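Local coordinates for putative pterin-4-alpha-carbinolamine dehydratase (Brucella melitensis, PDB 3JST), which probably catalyses the dehydration of 4a-hydroxytetrahydrobiopterin to 6,7-dihydrobiopterin, a step in the recycling of the pterin cofactor, at residues Ala42-Ala50 and Trp62-Asp70; Ala29-Lys37 and Asp85-Ala96. One frame throughout, in Å; residues are numbered along the deposited sequence.

Contact 1. Residues Ala42-Ala50 and Trp62-Asp70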
loop_
_atom_site.group_PDB
_atom_site.type_symbol
_atom_site.label_atom_id
_atom_site.label_comp_id
_atom_site.label_asym_id
_atom_site.label_seq_id
_atom_site.Cartn_x
_atom_site.Cartn_y
_atom_site.Cartn_z
ATOM N N ALA A 42 -5.473 -13.161 -6.824
ATOM C CA ALA A 42 -5.212 -11.726 -6.943
ATOM C C ALA A 42 -6.487 -10.904 -6.764
ATOM O O ALA A 42 -6.472 -9.861 -6.110
ATOM C CB ALA A 42 -4.574 -11.407 -8.294
ATOM N N PHE A 43 -7.585 -11.368 -7.356
ATOM C CA PHE A 43 -8.857 -10.660 -7.252
ATOM C C PHE A 43 -9.416 -10.703 -5.828
ATOM O O PHE A 43 -9.964 -9.711 -5.343
ATOM C CB PHE A 43 -9.889 -11.214 -8.233
ATOM C CG PHE A 43 -11.216 -10.509 -8.159
ATOM C CD1 PHE A 43 -11.310 -9.165 -8.470
ATOM C CD2 PHE A 43 -12.363 -11.187 -7.759
ATOM C CE1 PHE A 43 -12.526 -8.497 -8.389
ATOM C CE2 PHE A 43 -13.579 -10.530 -7.682
ATOM C CZ PHE A 43 -13.655 -9.178 -7.998
ATOM N N GLY A 44 -9.275 -11.847 -5.163
ATOM C CA GLY A 44 -9.637 -11.965 -3.750
ATOM C C GLY A 44 -8.894 -10.961 -2.882
ATOM O O GLY A 44 -9.483 -10.335 -1.998
ATOM N N PHE A 45 -7.596 -10.818 -3.142
ATOM C CA PHE A 45 -6.757 -9.823 -2.466
ATOM C C PHE A 45 -7.286 -8.412 -2.715
ATOM O O PHE A 45 -7.435 -7.635 -1.780
ATOM C CB PHE A 45 -5.298 -9.953 -2.933
ATOM C CG PHE A 45 -4.440 -8.760 -2.625
ATOM C CD1 PHE A 45 -3.779 -8.657 -1.412
ATOM C CD2 PHE A 45 -4.274 -7.749 -3.561
ATOM C CE1 PHE A 45 -2.982 -7.555 -1.132
ATOM C CE2 PHE A 45 -3.478 -6.648 -3.289
ATOM C CZ PHE A 45 -2.829 -6.550 -2.073
ATOM N N MET A 46 -7.581 -8.097 -3.973
ATOM C CA MET A 46 -8.111 -6.782 -4.333
ATOM C C MET A 46 -9.473 -6.519 -3.684
ATOM O O MET A 46 -9.738 -5.411 -3.228
ATOM C CB MET A 46 -8.206 -6.625 -5.857
ATOM C CG MET A 46 -6.839 -6.574 -6.550
ATOM S SD MET A 46 -6.928 -6.310 -8.330
ATOM C CE MET A 46 -7.313 -4.557 -8.383
ATOM N N ALA A 47 -10.319 -7.546 -3.632
ATOM C CA ALA A 47 -11.630 -7.441 -2.988
ATOM C C ALA A 47 -11.492 -7.089 -1.503
ATOM O O ALA A 47 -12.145 -6.171 -1.014
ATOM C CB ALA A 47 -12.418 -8.745 -3.161
ATOM N N GLN A 48 -10.623 -7.809 -0.801
ATOM C CA GLN A 48 -10.387 -7.546 0.622
ATOM C C GLN A 48 -9.766 -6.172 0.864
ATOM O O GLN A 48 -10.164 -5.472 1.789
ATOM C CB GLN A 48 -9.509 -8.635 1.231
ATOM C CG GLN A 48 -10.208 -9.981 1.289
ATOM C CD GLN A 48 -9.436 -11.013 2.070
ATOM O OE1 GLN A 48 -9.006 -12.032 1.518
ATOM N NE2 GLN A 48 -9.259 -10.767 3.364
ATOM N N ALA A 49 -8.792 -5.804 0.036
ATOM C CA ALA A 49 -8.135 -4.496 0.128
ATOM C C ALA A 49 -9.110 -3.353 -0.143
ATOM O O ALA A 49 -9.040 -2.309 0.513
ATOM C CB ALA A 49 -6.947 -4.425 -0.838
ATOM N N ALA A 50 -10.013 -3.562 -1.099
ATOM C CA ALA A 50 -11.060 -2.592 -1.433
ATOM C C ALA A 50 -11.972 -2.294 -0.241
ATOM O O ALA A 50 -12.327 -1.137 0.002
ATOM C CB ALA A 50 -11.886 -3.096 -2.611
ATOM N N TRP A 62 -3.381 1.270 -8.033
ATOM C CA TRP A 62 -2.982 -0.114 -8.273
ATOM C C TRP A 62 -3.283 -0.644 -9.668
ATOM O O TRP A 62 -4.232 -0.225 -10.321
ATOM C CB TRP A 62 -3.520 -1.062 -7.180
ATOM C CG TRP A 62 -5.003 -1.072 -6.931
ATOM C CD1 TRP A 62 -5.962 -0.291 -7.524
ATOM C CD2 TRP A 62 -5.695 -1.889 -5.970
ATOM N NE1 TRP A 62 -7.201 -0.590 -7.007
ATOM C CE2 TRP A 62 -7.065 -1.564 -6.051
ATOM C CE3 TRP A 62 -5.286 -2.874 -5.057
ATOM C CZ2 TRP A 62 -8.032 -2.188 -5.254
ATOM C CZ3 TRP A 62 -6.249 -3.493 -4.262
ATOM C CH2 TRP A 62 -7.606 -3.146 -4.369
ATOM N N PHE A 63 -2.419 -1.558 -10.104
ATOM C CA PHE A 63 -2.456 -2.140 -11.438
ATOM C C PHE A 63 -2.540 -3.645 -11.268
ATOM O O PHE A 63 -1.840 -4.209 -10.423
ATOM C CB PHE A 63 -1.175 -1.767 -12.200
ATOM C CG PHE A 63 -0.990 -2.512 -13.501
ATOM C CD1 PHE A 63 -1.588 -2.063 -14.670
ATOM C CD2 PHE A 63 -0.204 -3.663 -13.555
ATOM C CE1 PHE A 63 -1.413 -2.749 -15.870
ATOM C CE2 PHE A 63 -0.022 -4.354 -14.753
ATOM C CZ PHE A 63 -0.625 -3.898 -15.910
ATOM N N ASN A 64 -3.392 -4.287 -12.063
ATOM C CA ASN A 64 -3.488 -5.748 -12.079
ATOM C C ASN A 64 -3.375 -6.280 -13.505
ATOM O O ASN A 64 -3.899 -5.686 -14.446
ATOM C CB ASN A 64 -4.796 -6.207 -11.413
ATOM C CG ASN A 64 -5.154 -7.653 -11.729
ATOM O OD1 ASN A 64 -6.125 -7.911 -12.433
ATOM N ND2 ASN A 64 -4.371 -8.600 -11.210
ATOM N N ALA A 65 -2.650 -7.383 -13.647
ATOM C CA ALA A 65 -2.561 -8.127 -14.896
ATOM C C ALA A 65 -2.485 -9.603 -14.526
ATOM O O ALA A 65 -1.458 -10.067 -14.045
ATOM C CB ALA A 65 -1.331 -7.709 -15.690
ATOM N N TYR A 66 -3.591 -10.317 -14.721
ATOM C CA TYR A 66 -3.723 -11.712 -14.295
ATOM C C TYR A 66 -3.352 -11.876 -12.808
ATOM O O TYR A 66 -4.104 -11.430 -11.942
ATOM C CB TYR A 66 -2.928 -12.650 -15.227
ATOM C CG TYR A 66 -3.165 -14.129 -14.961
ATOM C CD1 TYR A 66 -4.435 -14.678 -15.082
ATOM C CD2 TYR A 66 -2.122 -14.972 -14.585
ATOM C CE1 TYR A 66 -4.669 -16.020 -14.825
ATOM C CE2 TYR A 66 -2.345 -16.323 -14.330
ATOM C CZ TYR A 66 -3.620 -16.839 -14.452
ATOM O OH TYR A 66 -3.855 -18.175 -14.211
ATOM N N ASN A 67 -2.189 -12.455 -12.508
ATOM C CA ASN A 67 -1.828 -12.773 -11.122
ATOM C C ASN A 67 -0.947 -11.730 -10.429
ATOM O O ASN A 67 -0.553 -11.918 -9.270
ATOM C CB ASN A 67 -1.153 -14.146 -11.058
ATOM C CG ASN A 67 0.159 -14.196 -11.824
ATOM O OD1 ASN A 67 0.399 -13.397 -12.732
ATOM N ND2 ASN A 67 1.013 -15.147 -11.466
ATOM N N ARG A 68 -0.638 -10.639 -11.129
ATOM C CA ARG A 68 0.196 -9.570 -10.576
ATOM C C ARG A 68 -0.659 -8.401 -10.134
ATOM O O ARG A 68 -1.536 -7.967 -10.877
ATOM C CB ARG A 68 1.202 -9.071 -11.617
ATOM C CG ARG A 68 2.263 -10.087 -11.986
ATOM C CD ARG A 68 3.238 -9.543 -13.022
ATOM N NE ARG A 68 2.726 -9.667 -14.392
ATOM C CZ ARG A 68 2.422 -8.657 -15.212
ATOM N NH1 ARG A 68 2.567 -7.386 -14.843
ATOM N NH2 ARG A 68 1.977 -8.925 -16.438
ATOM N N VAL A 69 -0.393 -7.890 -8.932
ATOM C CA VAL A 69 -0.982 -6.633 -8.480
ATOM C C VAL A 69 0.122 -5.700 -7.982
ATOM O O VAL A 69 0.816 -6.022 -7.014
ATOM C CB VAL A 69 -2.017 -6.826 -7.345
ATOM C CG1 VAL A 69 -2.765 -5.522 -7.104
ATOM C CG2 VAL A 69 -2.981 -7.956 -7.673
ATOM N N ASP A 70 0.290 -4.565 -8.661
ATOM C CA ASP A 70 1.253 -3.547 -8.255
ATOM C C ASP A 70 0.508 -2.433 -7.546
ATOM O O ASP A 70 -0.430 -1.872 -8.101
ATOM C CB ASP A 70 1.983 -2.972 -9.473
ATOM C CG ASP A 70 2.685 -4.037 -10.285
ATOM O OD1 ASP A 70 3.248 -4.971 -9.683
ATOM O OD2 ASP A 70 2.658 -3.944 -11.529
#
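Helix 42-50, part of helix 39-56, packs on the hairpin of strands 61-65 and 68-73, one side of the four-stranded antiparallel sheet with 61-65 outermost; the helix axis lies 9.1 Å from that of strand 68-70 and at 33° to it, and Ala42 CA comes 5.5 Å from Asn67 CA at the turn. The ring of Trp62 reaches the helix with CG between the backbone N and the carbonyl carbon (chi1 56°), sending the indole across to Met46 and Ala49. Met46, bent at its last torsion, lays its methyl over the middle of the six-membered ring: CE stands 3.9 Å from the centroid, a CH-pi contact, with the sulfur farther out above the same ring in a Met-aromatic arrangement. The flexible thioether also sets SD 3.7 Å from CB of Asn64. Alanine suits position 49, because its small CB lets Trp62 CZ3 approach to 3.6 Å. Nearer the turn, Ala42 CB meets Val69 CG2 at 3.9 Å, and Phe45 CE2 touches the other branch, CG1. Asn64 ND2 donates to the carbonyl O of both Tyr66 and Arg68, each time from above the carbonyl plane and straighter to Tyr66 (N-H...O 155°), bracing the type II' turn from Ala65 to Arg68. Apolar and CH-pi contacts thus hold the helix, the sulfur being a more distant addition, while the amide of Asn64 shapes the turn and Asn67 ND2 reaches across to Phe36 O.

Contact 2. Residues Ala29-Lys37 and Asp85-Ala96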
loop_
_atom_site.group_PDB
_atom_site.type_symbol
_atom_site.label_atom_id
_atom_site.label_comp_id
_atom_site.label_asym_id
_atom_site.label_seq_id
_atom_site.Cartn_x
_atom_site.Cartn_y
_atom_site.Cartn_z
ATOM N N ALA A 29 5.902 8.311 -2.035
ATOM C CA ALA A 29 4.951 7.214 -2.093
ATOM C C ALA A 29 5.684 5.900 -1.830
ATOM O O ALA A 29 6.912 5.822 -1.974
ATOM C CB ALA A 29 4.257 7.185 -3.466
ATOM N N ILE A 30 4.936 4.874 -1.437
ATOM C CA ILE A 30 5.514 3.543 -1.234
ATOM C C ILE A 30 4.825 2.529 -2.133
ATOM O O ILE A 30 3.675 2.725 -2.541
ATOM C CB ILE A 30 5.451 3.096 0.249
ATOM C CG1 ILE A 30 4.001 3.003 0.748
ATOM C CG2 ILE A 30 6.264 4.058 1.118
ATOM C CD1 ILE A 30 3.868 2.458 2.176
ATOM N N THR A 31 5.531 1.448 -2.451
ATOM C CA THR A 31 5.040 0.497 -3.430
ATOM C C THR A 31 5.468 -0.940 -3.134
ATOM O O THR A 31 6.537 -1.186 -2.575
ATOM C CB THR A 31 5.481 0.906 -4.868
ATOM O OG1 THR A 31 4.775 0.116 -5.836
ATOM C CG2 THR A 31 6.994 0.744 -5.059
ATOM N N ARG A 32 4.588 -1.875 -3.484
ATOM C CA ARG A 32 4.917 -3.291 -3.523
ATOM C C ARG A 32 4.244 -3.935 -4.736
ATOM O O ARG A 32 3.116 -3.580 -5.101
ATOM C CB ARG A 32 4.467 -4.008 -2.247
ATOM C CG ARG A 32 4.766 -5.510 -2.276
ATOM C CD ARG A 32 4.542 -6.207 -0.945
ATOM N NE ARG A 32 4.865 -7.630 -1.063
ATOM C CZ ARG A 32 4.542 -8.575 -0.181
ATOM N NH1 ARG A 32 4.899 -9.836 -0.417
ATOM N NH2 ARG A 32 3.873 -8.282 0.932
ATOM N N SER A 33 4.952 -4.873 -5.352
ATOM C CA SER A 33 4.407 -5.710 -6.404
ATOM C C SER A 33 4.098 -7.072 -5.808
ATOM O O SER A 33 5.003 -7.784 -5.358
ATOM C CB SER A 33 5.410 -5.854 -7.550
ATOM O OG SER A 33 5.628 -4.605 -8.180
ATOM N N PHE A 34 2.813 -7.411 -5.776
ATOM C CA PHE A 34 2.360 -8.705 -5.297
ATOM C C PHE A 34 2.269 -9.654 -6.484
ATOM O O PHE A 34 1.868 -9.252 -7.580
ATOM C CB PHE A 34 0.991 -8.587 -4.623
ATOM C CG PHE A 34 0.992 -7.743 -3.373
ATOM C CD1 PHE A 34 1.126 -8.335 -2.120
ATOM C CD2 PHE A 34 0.849 -6.360 -3.447
ATOM C CE1 PHE A 34 1.118 -7.561 -0.961
ATOM C CE2 PHE A 34 0.842 -5.580 -2.302
ATOM C CZ PHE A 34 0.975 -6.181 -1.054
ATOM N N LYS A 35 2.650 -10.904 -6.252
ATOM C CA LYS A 35 2.551 -11.960 -7.244
ATOM C C LYS A 35 1.790 -13.117 -6.613
ATOM O O LYS A 35 2.252 -13.715 -5.644
ATOM C CB LYS A 35 3.945 -12.412 -7.671
ATOM C CG LYS A 35 3.973 -13.422 -8.812
ATOM C CD LYS A 35 3.755 -12.753 -10.165
ATOM C CE LYS A 35 4.090 -13.695 -11.317
ATOM N NZ LYS A 35 5.528 -14.086 -11.317
ATOM N N PHE A 36 0.619 -13.420 -7.158
ATOM C CA PHE A 36 -0.212 -14.508 -6.662
ATOM C C PHE A 36 -0.146 -15.688 -7.623
ATOM O O PHE A 36 0.472 -15.597 -8.680
ATOM C CB PHE A 36 -1.642 -14.012 -6.479
ATOM C CG PHE A 36 -1.747 -12.851 -5.539
ATOM C CD1 PHE A 36 -1.735 -13.057 -4.166
ATOM C CD2 PHE A 36 -1.813 -11.551 -6.020
ATOM C CE1 PHE A 36 -1.822 -11.988 -3.288
ATOM C CE2 PHE A 36 -1.900 -10.477 -5.149
ATOM C CZ PHE A 36 -1.904 -10.696 -3.778
ATOM N N LYS A 37 -0.755 -16.807 -7.254
ATOM C CA LYS A 37 -0.681 -17.994 -8.097
ATOM C C LYS A 37 -1.585 -17.898 -9.327
ATOM O O LYS A 37 -1.304 -18.525 -10.348
ATOM C CB LYS A 37 -0.964 -19.274 -7.296
ATOM C CG LYS A 37 -2.385 -19.440 -6.767
ATOM C CD LYS A 37 -2.600 -20.882 -6.289
ATOM C CE LYS A 37 -3.690 -20.985 -5.231
ATOM N NZ LYS A 37 -3.317 -20.249 -3.985
ATOM N N ASP A 85 -1.227 5.284 4.726
ATOM C CA ASP A 85 -0.507 4.451 3.768
ATOM C C ASP A 85 0.158 3.278 4.472
ATOM O O ASP A 85 0.162 2.155 3.963
ATOM C CB ASP A 85 0.538 5.285 3.031
ATOM C CG ASP A 85 -0.079 6.453 2.304
ATOM O OD1 ASP A 85 -0.941 6.198 1.435
ATOM O OD2 ASP A 85 0.277 7.612 2.617
ATOM N N ILE A 86 0.702 3.545 5.654
ATOM C CA ILE A 86 1.298 2.498 6.478
ATOM C C ILE A 86 0.239 1.472 6.894
ATOM O O ILE A 86 0.484 0.276 6.835
ATOM C CB ILE A 86 1.984 3.073 7.743
ATOM C CG1 ILE A 86 3.026 4.148 7.377
ATOM C CG2 ILE A 86 2.632 1.953 8.551
ATOM C CD1 ILE A 86 3.987 3.772 6.247
ATOM N N LYS A 87 -0.932 1.944 7.312
ATOM C CA LYS A 87 -2.032 1.048 7.691
ATOM C C LYS A 87 -2.474 0.166 6.522
ATOM O O LYS A 87 -2.708 -1.037 6.688
ATOM C CB LYS A 87 -3.225 1.849 8.224
ATOM C CG LYS A 87 -2.993 2.448 9.594
ATOM C CD LYS A 87 -4.170 3.296 10.060
ATOM C CE LYS A 87 -5.256 2.450 10.684
ATOM N NZ LYS A 87 -6.389 3.283 11.189
ATOM N N MET A 88 -2.582 0.769 5.342
ATOM C CA MET A 88 -3.012 0.044 4.151
ATOM C C MET A 88 -1.974 -1.001 3.741
ATOM O O MET A 88 -2.325 -2.138 3.454
ATOM C CB MET A 88 -3.290 1.015 2.997
ATOM C CG MET A 88 -3.686 0.345 1.682
ATOM S SD MET A 88 -5.152 -0.697 1.807
ATOM C CE MET A 88 -6.444 0.548 1.702
ATOM N N ALA A 89 -0.701 -0.615 3.723
ATOM C CA ALA A 89 0.375 -1.550 3.391
ATOM C C ALA A 89 0.400 -2.724 4.373
ATOM O O ALA A 89 0.545 -3.878 3.971
ATOM C CB ALA A 89 1.722 -0.836 3.377
ATOM N N ARG A 90 0.251 -2.412 5.659
ATOM C CA ARG A 90 0.177 -3.421 6.708
ATOM C C ARG A 90 -0.972 -4.399 6.464
ATOM O O ARG A 90 -0.771 -5.609 6.533
ATOM C CB ARG A 90 0.020 -2.747 8.079
ATOM C CG ARG A 90 -0.126 -3.704 9.257
ATOM C CD ARG A 90 -0.316 -2.969 10.588
ATOM N NE ARG A 90 0.725 -1.971 10.820
ATOM C CZ ARG A 90 0.521 -0.684 11.124
ATOM N NH1 ARG A 90 -0.704 -0.179 11.256
ATOM N NH2 ARG A 90 1.570 0.110 11.310
ATOM N N LYS A 91 -2.164 -3.869 6.176
ATOM C CA LYS A 91 -3.354 -4.698 5.947
ATOM C C LYS A 91 -3.198 -5.559 4.700
ATOM O O LYS A 91 -3.544 -6.742 4.712
ATOM C CB LYS A 91 -4.613 -3.837 5.810
ATOM C CG LYS A 91 -5.917 -4.636 5.717
ATOM C CD LYS A 91 -6.267 -5.324 7.044
ATOM C CE LYS A 91 -7.698 -5.839 7.027
ATOM N NZ LYS A 91 -8.105 -6.462 8.311
ATOM N N MET A 92 -2.688 -4.953 3.629
ATOM C CA MET A 92 -2.412 -5.678 2.387
ATOM C C MET A 92 -1.448 -6.836 2.620
ATOM O O MET A 92 -1.659 -7.932 2.102
ATOM C CB MET A 92 -1.851 -4.737 1.325
ATOM C CG MET A 92 -2.916 -3.887 0.663
ATOM S SD MET A 92 -2.258 -2.756 -0.571
ATOM C CE MET A 92 -3.790 -2.185 -1.308
ATOM N N ASN A 93 -0.398 -6.588 3.399
ATOM C CA ASN A 93 0.545 -7.644 3.760
ATOM C C ASN A 93 -0.122 -8.780 4.537
ATOM O O ASN A 93 0.224 -9.947 4.344
ATOM C CB ASN A 93 1.740 -7.077 4.540
ATOM C CG ASN A 93 2.834 -6.552 3.626
ATOM O OD1 ASN A 93 2.592 -6.283 2.449
ATOM N ND2 ASN A 93 4.049 -6.418 4.158
ATOM N N ALA A 94 -1.077 -8.433 5.398
ATOM C CA ALA A 94 -1.829 -9.426 6.162
ATOM C C ALA A 94 -2.749 -10.239 5.246
ATOM O O ALA A 94 -2.837 -11.455 5.377
ATOM C CB ALA A 94 -2.641 -8.753 7.276
ATOM N N ILE A 95 -3.420 -9.562 4.318
ATOM C CA ILE A 95 -4.314 -10.232 3.373
ATOM C C ILE A 95 -3.520 -11.193 2.479
ATOM O O ILE A 95 -3.891 -12.354 2.329
ATOM C CB ILE A 95 -5.071 -9.217 2.482
ATOM C CG1 ILE A 95 -6.016 -8.341 3.315
ATOM C CG2 ILE A 95 -5.876 -9.943 1.401
ATOM C CD1 ILE A 95 -6.408 -7.051 2.605
ATOM N N ALA A 96 -2.423 -10.698 1.908
ATOM C CA ALA A 96 -1.597 -11.477 0.986
ATOM C C ALA A 96 -0.907 -12.669 1.644
ATOM O O ALA A 96 -0.695 -13.690 1.002
ATOM C CB ALA A 96 -0.551 -10.580 0.327
HETATM O O HOH W 1 2.489 -10.344 2.611
#
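Arg32 stretches toward helix 85-96 with CG anti to the backbone N (chi1 178°) and an extended chain from CG to NE, bringing its guanidinium to Asn93. NH2 donates to Asn93 OD1 at 2.8 Å in a somewhat bent bond, with OD1 lying in the guanidinium plane; the donor stands well above the carbonyl plane of the amide, whose plane is 86° from that of the guanidinium. A water accepts from the same NH2 and donates to the backbone O of Asn93, so the arginine grips one residue twice, directly and through solvent. Asn93 OD1 also accepts from Trp21 NE1, and its ND2 donates to Asp19 O, which fixes the amide from both ends. The cationic group lies over CD1 of Phe34, with CD of Arg32 3.5 Å above the plane of the Phe34 ring, toward its rim.

Strand 30-35 and the C-terminal helix run nearly parallel, 13° apart, as the helix lies along the antiparallel sheet of this alpha+beta fold, that of the pterin-4-alpha-carbinolamine dehydratase family. Alternate strand residues, Ile30, Arg32 and Phe34, point toward it. Phe34, itself buried, brings a flat apolar ring against the last turn of the helix: CE1 meets Ala96 CB at 3.7 Å, and CZ meets Met92 CB at 4.0 Å. The small methyl of Ala96 also admits Phe36, whose CE1 comes within 4.1 Å of CB. At the other end Ile30 extends CD1 to Ala89 CB at 4.1 Å and to CD1 of Ile86, a branched aliphatic chain whose end rests against the short side chain of Ala89, while Met11 and Leu15 of helix 8-16 also touch Ile30.

From the N terminus, helix 8-16 and strand 22-23 come before strand 30-35, which is followed by helix 39-56, strands 61-65 and 68-73, and last helix 83-96. Contact 1 closes a short loop, with 11 residues between its segments; contact 2 closes a longer one of 47, and the whole of contact 1 falls within it. The two meet along the sheet, where strands 30-35 and 68-73 are neighbours: the backbone pairs Val69 with Phe34 and Asn67 with Phe36. The rings of Phe34 and Phe36 also meet that of Phe45, which touches Met92 and Ile95 too, joining the two long helices to each other and to the sheet they share.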